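Local coordinates for APC3568 protein (Geobacillus stearothermophilus, PDB 1RFZ) that is of uncharacterised function but belongs to the PgpA family, whose members are generally assigned phosphatidylglycerophosphatase activity, at residues Ile30-Val34 / Val149-Ala153. Sequence-based numbering, arbitrary orientation.
Sequences IAELV and VGAIA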
ATOM      1  N   ILE A  30       1.664  24.640  -3.449  1.00 60.25           N
ATOM      2  CA  ILE A  30       1.407  23.330  -2.870  1.00 54.32           C
ATOM      3  C   ILE A  30       0.907  23.620  -1.456  1.00 56.35           C
ATOM      4  O   ILE A  30      -0.109  23.076  -1.014  1.00 54.70           O
ATOM      5  CB  ILE A  30       2.683  22.502  -2.764  1.00 47.82           C
ATOM      6  CG1 ILE A  30       3.305  22.318  -4.144  1.00 44.51           C
ATOM      7  CG2 ILE A  30       2.357  21.130  -2.168  1.00 49.74           C
ATOM      8  CD1 ILE A  30       4.454  21.307  -4.142  1.00 39.34           C
ATOM      9  N   ALA A  31       1.634  24.485  -0.754  1.00 59.55           N
ATOM     10  CA  ALA A  31       1.255  24.874   0.595  1.00 64.75           C
ATOM     11  C   ALA A  31      -0.112  25.536   0.500  1.00 67.53           C
ATOM     12  O   ALA A  31      -0.882  25.555   1.465  1.00 70.15           O
ATOM     13  CB  ALA A  31       2.283  25.850   1.186  1.00 62.86           C
ATOM     14  N   GLU A  32      -0.420  26.085  -0.669  1.00 70.71           N
ATOM     15  CA  GLU A  32      -1.714  26.721  -0.850  1.00 75.49           C
ATOM     16  C   GLU A  32      -2.769  25.623  -0.766  1.00 72.85           C
ATOM     17  O   GLU A  32      -3.862  25.836  -0.246  1.00 74.53           O
ATOM     18  CB  GLU A  32      -1.766  27.461  -2.192  1.00 83.55           C
ATOM     19  CG  GLU A  32      -0.899  28.720  -2.201  1.00 97.59           C
ATOM     20  CD  GLU A  32      -1.034  29.543  -3.471  1.00107.17           C
ATOM     21  OE1 GLU A  32      -2.159  29.993  -3.777  1.00114.32           O
ATOM     22  OE2 GLU A  32      -0.011  29.747  -4.161  1.00114.50           O
ATOM     23  N   LEU A  33      -2.413  24.439  -1.254  1.00 69.02           N
ATOM     24  CA  LEU A  33      -3.299  23.285  -1.223  1.00 62.15           C
ATOM     25  C   LEU A  33      -3.451  22.786   0.208  1.00 61.39           C
ATOM     26  O   LEU A  33      -4.503  22.273   0.583  1.00 60.68           O
ATOM     27  CB  LEU A  33      -2.726  22.168  -2.082  1.00 58.29           C
ATOM     28  CG  LEU A  33      -2.629  22.441  -3.581  1.00 55.80           C
ATOM     29  CD1 LEU A  33      -1.956  21.268  -4.284  1.00 53.49           C
ATOM     30  CD2 LEU A  33      -4.025  22.672  -4.133  1.00 53.26           C
ATOM     31  N   VAL A  34      -2.392  22.932   1.003  1.00 59.92           N
ATOM     32  CA  VAL A  34      -2.418  22.503   2.392  1.00 58.43           C
ATOM     33  C   VAL A  34      -3.359  23.368   3.230  1.00 62.03           C
ATOM     34  O   VAL A  34      -4.045  22.858   4.124  1.00 62.04           O
ATOM     35  CB  VAL A  34      -1.009  22.527   3.030  1.00 54.55           C
ATOM     36  CG1 VAL A  34      -1.054  21.894   4.417  1.00 52.71           C
ATOM     37  CG2 VAL A  34      -0.033  21.772   2.168  1.00 51.09           C
ATOM     38  N   VAL A 149       1.646  16.411  -6.922  1.00 51.09           N
ATOM     39  CA  VAL A 149       1.475  17.716  -6.291  1.00 51.75           C
ATOM     40  C   VAL A 149       0.374  17.574  -5.262  1.00 53.10           C
ATOM     41  O   VAL A 149       0.449  18.144  -4.167  1.00 53.06           O
ATOM     42  CB  VAL A 149       1.049  18.816  -7.290  1.00 51.47           C
ATOM     43  CG1 VAL A 149       0.712  20.092  -6.542  1.00 49.23           C
ATOM     44  CG2 VAL A 149       2.170  19.080  -8.285  1.00 53.20           C
ATOM     45  N   GLY A 150      -0.648  16.800  -5.630  1.00 51.53           N
ATOM     46  CA  GLY A 150      -1.779  16.579  -4.751  1.00 49.11           C
ATOM     47  C   GLY A 150      -1.388  15.680  -3.606  1.00 49.01           C
ATOM     48  O   GLY A 150      -1.825  15.873  -2.465  1.00 51.90           O
ATOM     49  N   ALA A 151      -0.563  14.686  -3.911  1.00 46.60           N
ATOM     50  CA  ALA A 151      -0.100  13.772  -2.890  1.00 44.03           C
ATOM     51  C   ALA A 151       0.737  14.557  -1.864  1.00 44.38           C
ATOM     52  O   ALA A 151       0.443  14.522  -0.670  1.00 42.22           O
ATOM     53  CB  ALA A 151       0.713  12.655  -3.526  1.00 41.57           C
ATOM     54  N   ILE A 152       1.757  15.277  -2.334  1.00 43.16           N
ATOM     55  CA  ILE A 152       2.600  16.060  -1.442  1.00 41.98           C
ATOM     56  C   ILE A 152       1.731  16.927  -0.521  1.00 44.24           C
ATOM     57  O   ILE A 152       1.961  16.977   0.700  1.00 46.14           O
ATOM     58  CB  ILE A 152       3.594  16.964  -2.239  1.00 40.71           C
ATOM     59  CG1 ILE A 152       4.599  16.106  -3.010  1.00 38.93           C
ATOM     60  CG2 ILE A 152       4.356  17.880  -1.295  1.00 39.41           C
ATOM     61  CD1 ILE A 152       5.592  16.907  -3.821  1.00 33.80           C
ATOM     62  N   ALA A 153       0.732  17.607  -1.088  1.00 44.39           N
ATOM     63  CA  ALA A 153      -0.163  18.443  -0.277  1.00 45.87           C
ATOM     64  C   ALA A 153      -0.818  17.605   0.835  1.00 46.72           C
ATOM     65  O   ALA A 153      -0.851  18.003   2.002  1.00 44.76           O
ATOM     66  CB  ALA A 153      -1.230  19.056  -1.157  1.00 46.04           C
TER
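Two helices of this all-helical fold, 27-38 and 145-163, pack against each other in the buried interior through I30, L33 and V34 on one side and V149, I152 and A153 on the other. Their short segments cross at -51° with the axes 8.9 Å apart, and the backbones come nearest at V34 and A153, where the CA atoms are 5.4 Å apart. A small residue suits that place: the single methyl of A153 reaches the L33 side chain and lets the helices come this close. The two branches of I30 divide among three neighbours. With chi1 at -59°, CG1 lies beside the backbone N and runs on toward V149, while CG2, anti to that N, lies 3.9 Å from CG2 of I152 and also packs beside the backbone N of A153. That A153 N is already hydrogen-bonded to V149 O within its own helix, so the methyl meets a satisfied polar group. I30 also touches V54 of helix 47-58, and L33 and V149 both meet L130 of helix 129-134, which continues the apolar packing onto two further helices. V34, short and branched, fits at the closest backbone approach, its CG2 methyl in van der Waals contact with A153 O at 3.9 Å. The leucine is long enough to bridge two residues one helical turn apart: L33 CB lies 3.6 Å from A153 CB, and the L33 and V149 side chains cross at about a right angle, with L33 CD1 3.7 Å from V149 CG1.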